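Local coordinates for hypothetical protein (Giardia lamblia, PDB 3I3F) that is of unknown function but belongs to the YjgF-like (endoribonuclease L-PSP) family and assembles as a trimer that binds pentanoic acid, at residues E59-T64 with A99-L104; S90-D95 with G128-V133. All blocks are in the same frame, centred on the assembly; numbering follows the deposited sequence. Where two conformers were deposited one is given.

Interaction 1: E59-T64 with A99-L104; sequences EQTRQT and ARFNEL
T61 fits between F101 and L104, and these three buried residues form the tight half of a contact between two helices whose segment axes approach to 10.0 Å, 33° from parallel. The hydroxyl of T61 meets the ring of F101 at its edge, in the plane, with OG1 3.5 Å from CD1; CG2 touches the same edge, 3.7 Å from CD1. Lying beside the backbone N (chi1 -62°), OG1 hydrogen-bonds to the carbonyl oxygen of L57 one turn earlier, so a polar atom is accommodated against an aromatic ring. L104 closes the other flank, its CD1 resting 4.0 Å from T61 CB.

Toward solvent the packing thins into long, charged side chains. In one of its two conformers R62, extended from CG to NE, crosses L104 at about a right angle and lays one guanidinium face over it, with NH2 3.3 Å from CD2. The same methyl group sits over the centre of the R100 guanidinium, whose plane is turned 69° from that of R62. In that conformer R62 NH2 comes within 4.1 Å of R100 NH2, a tentative approach of like charges probably offset by carboxylates: E103 OE1 takes a salt bridge from R100 NH1 at 3.0 Å, and E58 binds R100 NH2. Helices 56-74 and 95-108 thus pack side by side on one face of a mixed beta-sheet, as in the alpha+beta YjgF-like fold.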
loop_
_atom_site.group_PDB
_atom_site.type_symbol
_atom_site.label_atom_id
_atom_site.label_comp_id
_atom_site.label_asym_id
_atom_site.label_seq_id
_atom_site.Cartn_x
_atom_site.Cartn_y
_atom_site.Cartn_z
ATOM N N GLU A 59 9.843 5.837 -21.440
ATOM C CA GLU A 59 10.588 4.580 -21.510
ATOM C C GLU A 59 10.671 3.872 -20.154
ATOM O O GLU A 59 10.625 2.644 -20.098
ATOM C CB GLU A 59 11.983 4.804 -22.103
ATOM C CG GLU A 59 11.964 5.298 -23.553
ATOM C CD GLU A 59 11.239 4.354 -24.504
ATOM O OE1 GLU A 59 11.365 3.122 -24.343
ATOM O OE2 GLU A 59 10.543 4.848 -25.417
ATOM N N GLN A 60 10.778 4.634 -19.068
ATOM C CA GLN A 60 10.715 4.034 -17.731
ATOM C C GLN A 60 9.349 3.403 -17.474
ATOM O O GLN A 60 9.266 2.326 -16.886
ATOM C CB GLN A 60 11.036 5.054 -16.636
ATOM C CG GLN A 60 12.515 5.391 -16.535
ATOM C CD GLN A 60 12.860 6.225 -15.312
ATOM O OE1 GLN A 60 12.163 6.188 -14.296
ATOM N NE2 GLN A 60 13.952 6.976 -15.402
ATOM N N THR A 61 8.286 4.066 -17.924
ATOM C CA THR A 61 6.930 3.552 -17.751
ATOM C C THR A 61 6.725 2.252 -18.526
ATOM O O THR A 61 6.206 1.280 -17.977
ATOM C CB THR A 61 5.875 4.593 -18.176
ATOM O OG1 THR A 61 5.996 5.753 -17.343
ATOM C CG2 THR A 61 4.465 4.027 -18.048
ATOM N N ARG A 62 7.145 2.225 -19.788
ATOM C CA ARG A 62 7.007 1.024 -20.612
ATOM C C ARG A 62 7.799 -0.145 -20.024
ATOM O O ARG A 62 7.311 -1.272 -19.976
ATOM C CB ARG A 62 7.457 1.298 -22.051
ATOM C CG ARG A 62 6.535 2.234 -22.820
ATOM C CD ARG A 62 7.027 2.465 -24.241
ATOM N NE ARG A 62 6.163 3.377 -24.987
ATOM C CZ ARG A 62 5.036 3.013 -25.594
ATOM N NH1 ARG A 62 4.633 1.751 -25.542
ATOM N NH2 ARG A 62 4.312 3.909 -26.254
ATOM N N GLN A 63 9.020 0.131 -19.572
ATOM C CA GLN A 63 9.865 -0.903 -18.974
ATOM C C GLN A 63 9.275 -1.425 -17.660
ATOM O O GLN A 63 9.328 -2.624 -17.391
ATOM C CB GLN A 63 11.288 -0.379 -18.751
ATOM C CG GLN A 63 12.271 -1.428 -18.239
ATOM C CD GLN A 63 12.525 -2.527 -19.250
ATOM O OE1 GLN A 63 12.991 -2.263 -20.358
ATOM N NE2 GLN A 63 12.223 -3.765 -18.876
ATOM N N THR A 64 8.714 -0.525 -16.854
ATOM C CA THR A 64 8.093 -0.909 -15.586
ATOM C C THR A 64 6.961 -1.911 -15.794
ATOM O O THR A 64 6.903 -2.934 -15.114
ATOM C CB THR A 64 7.559 0.323 -14.824
ATOM O OG1 THR A 64 8.654 1.172 -14.466
ATOM C CG2 THR A 64 6.819 -0.096 -13.557
ATOM N N ALA A 99 0.650 13.317 -17.259
ATOM C CA ALA A 99 -0.373 13.033 -18.263
ATOM C C ALA A 99 0.091 11.948 -19.229
ATOM O O ALA A 99 -0.693 11.077 -19.602
ATOM C CB ALA A 99 -0.754 14.300 -19.026
ATOM N N ARG A 100 1.362 11.997 -19.625
ATOM C CA ARG A 100 1.912 10.982 -20.522
ATOM C C ARG A 100 1.908 9.607 -19.855
ATOM O O ARG A 100 1.609 8.600 -20.499
ATOM C CB ARG A 100 3.328 11.352 -20.993
ATOM C CG ARG A 100 3.935 10.378 -22.015
ATOM C CD ARG A 100 2.976 10.101 -23.163
ATOM N NE ARG A 100 3.552 9.270 -24.217
ATOM C CZ ARG A 100 2.836 8.618 -25.132
ATOM N NH1 ARG A 100 1.507 8.687 -25.133
ATOM N NH2 ARG A 100 3.448 7.887 -26.057
ATOM N N PHE A 101 2.219 9.566 -18.562
ATOM C CA PHE A 101 2.142 8.312 -17.823
ATOM C C PHE A 101 0.757 7.681 -17.948
ATOM O O PHE A 101 0.641 6.487 -18.216
ATOM C CB PHE A 101 2.487 8.489 -16.344
ATOM C CG PHE A 101 2.182 7.272 -15.525
ATOM C CD1 PHE A 101 3.090 6.228 -15.453
ATOM C CD2 PHE A 101 0.962 7.142 -14.874
ATOM C CE1 PHE A 101 2.798 5.086 -14.722
ATOM C CE2 PHE A 101 0.664 6.003 -14.147
ATOM C CZ PHE A 101 1.581 4.977 -14.069
ATOM N N ASN A 102 -0.286 8.481 -17.745
ATOM C CA ASN A 102 -1.654 7.959 -17.809
ATOM C C ASN A 102 -2.064 7.520 -19.215
ATOM O O ASN A 102 -2.793 6.541 -19.371
ATOM C CB ASN A 102 -2.652 8.963 -17.230
ATOM C CG ASN A 102 -2.562 9.058 -15.720
ATOM O OD1 ASN A 102 -2.455 8.040 -15.031
ATOM N ND2 ASN A 102 -2.601 10.277 -15.196
ATOM N N GLU A 103 -1.579 8.224 -20.233
ATOM C CA GLU A 103 -1.800 7.803 -21.616
ATOM C C GLU A 103 -1.197 6.419 -21.851
ATOM O O GLU A 103 -1.844 5.544 -22.427
ATOM C CB GLU A 103 -1.189 8.806 -22.597
ATOM C CG GLU A 103 -1.863 10.170 -22.575
ATOM C CD GLU A 103 -1.147 11.221 -23.409
ATOM O OE1 GLU A 103 -0.015 10.973 -23.877
ATOM O OE2 GLU A 103 -1.723 12.314 -23.586
ATOM N N LEU A 104 0.039 6.229 -21.392
ATOM C CA LEU A 104 0.725 4.940 -21.516
ATOM C C LEU A 104 0.052 3.862 -20.666
ATOM O O LEU A 104 -0.061 2.711 -21.086
ATOM C CB LEU A 104 2.196 5.076 -21.117
ATOM C CG LEU A 104 3.036 5.963 -22.036
ATOM C CD1 LEU A 104 4.327 6.372 -21.349
ATOM C CD2 LEU A 104 3.317 5.250 -23.352
#

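Interaction 2: S90-D95 with G128-V133; sequences STSLSD and GLLVEV
One backbone hydrogen bond carries the polar part of this contact: S90 N donates to L130 O over 2.9 Å. S90 CB also packs against L130 O, at 3.5 Å.

Within the turn, a second polar link ties the hydroxyls of S90 and S92 together, OG to OG at 2.7 Å. With its OG anti to the backbone N and beside the carbonyl carbon (chi1 176°), S90 meets S92 OG inside the type I beta turn from S90 to L93; L93 N closes that turn on S90 O. The turn ends strand 82-90 and leads into helix 95-108, with S94 as N-cap, while L130 immediately precedes strand 131-139, the antiparallel neighbour of 82-90. The contact thus continues the antiparallel pairing one residue ahead of strand 131-139, at the ends of two neighbouring interior strands in the mixed sheet of this YjgF-like domain.

Apolar contact is supplied by L93 and L130. L93 CD2 meets L130 CB and CD2, both at 3.9 Å, and its other methyl, CD1, lies 3.6 Å from L130 O, beside the hydrogen-bonded carbonyl. L93 also packs on L57 of helix 56-74.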
loop_
_atom_site.group_PDB
_atom_site.type_symbol
_atom_site.label_atom_id
_atom_site.label_comp_id
_atom_site.label_asym_id
_atom_site.label_seq_id
_atom_site.Cartn_x
_atom_site.Cartn_y
_atom_site.Cartn_z
ATOM N N SER A 90 7.372 10.562 -9.488
ATOM C CA SER A 90 8.348 11.453 -8.876
ATOM C C SER A 90 7.745 12.835 -8.658
ATOM O O SER A 90 6.996 13.337 -9.499
ATOM C CB SER A 90 9.598 11.573 -9.749
ATOM O OG SER A 90 10.505 12.512 -9.196
ATOM N N THR A 91 8.079 13.451 -7.528
ATOM C CA THR A 91 7.687 14.833 -7.265
ATOM C C THR A 91 8.240 15.783 -8.334
ATOM O O THR A 91 7.695 16.866 -8.548
ATOM C CB THR A 91 8.158 15.297 -5.872
ATOM O OG1 THR A 91 9.542 14.971 -5.701
ATOM C CG2 THR A 91 7.345 14.619 -4.781
ATOM N N SER A 92 9.313 15.367 -9.008
ATOM C CA SER A 92 9.943 16.168 -10.062
ATOM C C SER A 92 9.169 16.227 -11.387
ATOM O O SER A 92 9.475 17.066 -12.235
ATOM C CB SER A 92 11.358 15.643 -10.337
ATOM O OG SER A 92 11.326 14.379 -10.981
ATOM N N LEU A 93 8.186 15.347 -11.579
ATOM C CA LEU A 93 7.479 15.270 -12.862
ATOM C C LEU A 93 6.653 16.518 -13.158
ATOM O O LEU A 93 6.029 17.091 -12.262
ATOM C CB LEU A 93 6.561 14.042 -12.923
ATOM C CG LEU A 93 7.187 12.647 -12.901
ATOM C CD1 LEU A 93 6.152 11.623 -13.346
ATOM C CD2 LEU A 93 8.427 12.558 -13.777
ATOM N N SER A 94 6.651 16.924 -14.424
ATOM C CA SER A 94 5.785 17.999 -14.901
ATOM C C SER A 94 4.363 17.482 -15.079
ATOM O O SER A 94 4.118 16.275 -15.005
ATOM C CB SER A 94 6.292 18.532 -16.241
ATOM O OG SER A 94 6.166 17.548 -17.256
ATOM N N ASP A 95 3.431 18.397 -15.337
ATOM C CA ASP A 95 2.051 18.023 -15.649
ATOM C C ASP A 95 1.991 17.159 -16.906
ATOM O O ASP A 95 1.211 16.209 -16.973
ATOM C CB ASP A 95 1.174 19.268 -15.841
ATOM C CG ASP A 95 0.945 20.036 -14.550
ATOM O OD1 ASP A 95 1.386 19.573 -13.478
ATOM O OD2 ASP A 95 0.314 21.112 -14.614
ATOM N N GLY A 128 17.131 8.952 -9.789
ATOM C CA GLY A 128 16.884 8.705 -11.213
ATOM C C GLY A 128 15.499 8.189 -11.569
ATOM O O GLY A 128 15.089 8.267 -12.731
ATOM N N LEU A 129 14.773 7.664 -10.583
ATOM C CA LEU A 129 13.465 7.059 -10.827
ATOM C C LEU A 129 12.392 8.127 -11.014
ATOM O O LEU A 129 12.243 9.019 -10.175
ATOM C CB LEU A 129 13.070 6.142 -9.665
ATOM C CG LEU A 129 14.013 4.981 -9.344
ATOM C CD1 LEU A 129 13.476 4.182 -8.165
ATOM C CD2 LEU A 129 14.206 4.085 -10.555
ATOM N N LEU A 130 11.651 8.029 -12.118
ATOM C CA LEU A 130 10.558 8.957 -12.418
ATOM C C LEU A 130 9.194 8.362 -12.080
ATOM O O LEU A 130 8.224 9.096 -11.886
ATOM C CB LEU A 130 10.594 9.349 -13.897
ATOM C CG LEU A 130 11.898 9.998 -14.371
ATOM C CD1 LEU A 130 11.876 10.198 -15.878
ATOM C CD2 LEU A 130 12.141 11.319 -13.655
ATOM N N VAL A 131 9.128 7.033 -12.026
ATOM C CA VAL A 131 7.899 6.316 -11.718
ATOM C C VAL A 131 8.240 5.008 -11.013
ATOM O O VAL A 131 9.287 4.404 -11.266
ATOM C CB VAL A 131 7.079 6.021 -13.004
ATOM C CG1 VAL A 131 7.922 5.258 -14.022
ATOM C CG2 VAL A 131 5.804 5.250 -12.673
ATOM N N GLU A 132 7.361 4.589 -10.113
ATOM C CA GLU A 132 7.486 3.297 -9.458
ATOM C C GLU A 132 6.093 2.744 -9.212
ATOM O O GLU A 132 5.210 3.465 -8.748
ATOM C CB GLU A 132 8.248 3.426 -8.140
ATOM C CG GLU A 132 8.509 2.087 -7.458
ATOM C CD GLU A 132 9.465 2.176 -6.287
ATOM O OE1 GLU A 132 10.064 3.252 -6.065
ATOM O OE2 GLU A 132 9.621 1.150 -5.588
ATOM N N VAL A 133 5.898 1.474 -9.546
ATOM C CA VAL A 133 4.614 0.811 -9.346
ATOM C C VAL A 133 4.783 -0.232 -8.251
ATOM O O VAL A 133 5.649 -1.108 -8.342
ATOM C CB VAL A 133 4.100 0.174 -10.649
ATOM C CG1 VAL A 133 2.802 -0.581 -10.402
ATOM C CG2 VAL A 133 3.900 1.250 -11.708
#

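Q60 joins the two contacts: its side chain makes no contact with 99-104, and its amide grips the 128-133 segment at two places, with OE1 2.9 Å from L130 N and NE2 3.2 Å from G128 O, both probable hydrogen bonds. Apolar packing follows the same seam, F101 CE1 touching V131 CG2 at 3.6 Å and T64 CG2 touching V133 CG2 at 3.7 Å. Interaction 1 therefore lies against the strand at whose start interaction 2 is found, their centres about 10 Å apart. E132, pointing to the other face from V131 and V133, touches a bound pentanoic acid; the F101 side chain is about 7 Å from a bound pentanoic acid, not necessarily the same one.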